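Local coordinates for GP37 (Pseudomonas phage phikz, PDB 5FT0), which inhibits the RNA degradosome of the bacterial host, probably by acting on RNase E, at residues Leu164-Lys167 and Lys168-Asn171. Sequence-based numbering, arbitrary orientation.
Sequences LVDK and KNAN
Asn-169 turns its amide back onto the backbone of Val-165. Its CG stands beside its own backbone N (chi1 -44°), and this torsion and the turn about chi2 together point ND2 at Val-165 O, 2.9 Å away. The bond is nearly straight, with an N-H...O angle of 171°. The carbonyl oxygen lies almost in the amide plane and meets the nitrogen nearly head-on. The carboxylate of Asp-166 crosses this amide obliquely, their planes 50° apart. Asp-166 OD1 accepts the backbone N-H of Lys-168 at 3.0 Å, through the lone pair turned away from OD2. An aspartate bonded to the N-H two residues ahead forms an Asx turn. It sits at an irregular point in helix 158-187, where the phi of Asp-166 is positive, which is not helical, and the regular backbone pattern is interrupted. Asn-169 N also donates a hydrogen bond to Asp-166 O, 3.3 Å away, from above the carbonyl plane. Val-165 CG2 lies 3.7 Å from Ala-170 CA, and Val-165 also packs on Ile-229 of strand 220-232. The other end of the Asn-169 amide is held too: OD1 accepts a hydrogen bond from ND2 of Asn-100, one of the residues of the potassium site.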
# COMPACT_ATOMS: atom_id res chain seq x y z
N LEU A 164 12.62 15.17 20.84
CA LEU A 164 12.21 14.57 19.57
C LEU A 164 11.47 13.25 19.78
O LEU A 164 10.40 13.04 19.20
CB LEU A 164 13.44 14.35 18.68
CG LEU A 164 13.86 15.49 17.76
CD1 LEU A 164 15.02 15.05 16.88
CD2 LEU A 164 12.69 15.96 16.91
N VAL A 165 12.03 12.35 20.58
CA VAL A 165 11.54 10.97 20.62
C VAL A 165 11.27 10.51 22.05
O VAL A 165 11.24 9.31 22.32
CB VAL A 165 12.55 10.03 19.94
CG1 VAL A 165 12.71 10.38 18.47
CG2 VAL A 165 13.90 10.08 20.64
N ASP A 166 11.06 11.47 22.96
CA ASP A 166 10.86 11.29 24.40
C ASP A 166 11.97 10.47 25.08
O ASP A 166 12.83 9.90 24.41
CB ASP A 166 9.46 10.71 24.71
CG ASP A 166 9.29 9.26 24.29
OD1 ASP A 166 10.08 8.38 24.71
OD2 ASP A 166 8.34 8.98 23.52
N LYS A 167 11.95 10.44 26.41
CA LYS A 167 13.10 9.93 27.17
C LYS A 167 13.33 8.44 27.00
O LYS A 167 14.46 7.98 27.21
CB LYS A 167 12.94 10.25 28.66
CG LYS A 167 12.82 11.71 29.01
CD LYS A 167 12.53 11.89 30.48
CE LYS A 167 13.43 12.93 31.14
NZ LYS A 167 13.20 14.31 30.63
N LYS A 168 12.30 7.67 26.64
CA LYS A 168 12.48 6.23 26.52
C LYS A 168 13.43 5.87 25.38
O LYS A 168 14.17 4.88 25.48
CB LYS A 168 11.13 5.54 26.31
CG LYS A 168 11.20 4.03 26.16
CD LYS A 168 9.82 3.42 26.00
CE LYS A 168 9.88 1.91 25.86
NZ LYS A 168 8.52 1.30 25.76
N ASN A 169 13.45 6.67 24.32
CA ASN A 169 14.22 6.37 23.12
C ASN A 169 15.36 7.34 22.89
O ASN A 169 16.14 7.14 21.95
CB ASN A 169 13.30 6.37 21.89
CG ASN A 169 11.99 5.65 22.14
OD1 ASN A 169 11.92 4.42 22.05
ND2 ASN A 169 10.95 6.41 22.45
N ALA A 170 15.49 8.38 23.72
CA ALA A 170 16.35 9.51 23.38
C ALA A 170 17.81 9.09 23.22
O ALA A 170 18.48 9.51 22.27
CB ALA A 170 16.23 10.60 24.44
N ASN A 171 18.32 8.27 24.14
CA ASN A 171 19.73 7.91 24.09
C ASN A 171 20.03 6.91 22.98
O ASN A 171 21.07 6.99 22.32
CB ASN A 171 20.20 7.37 25.44
CG ASN A 171 21.70 7.18 25.50
OD1 ASN A 171 22.20 6.06 25.52
ND2 ASN A 171 22.44 8.29 25.52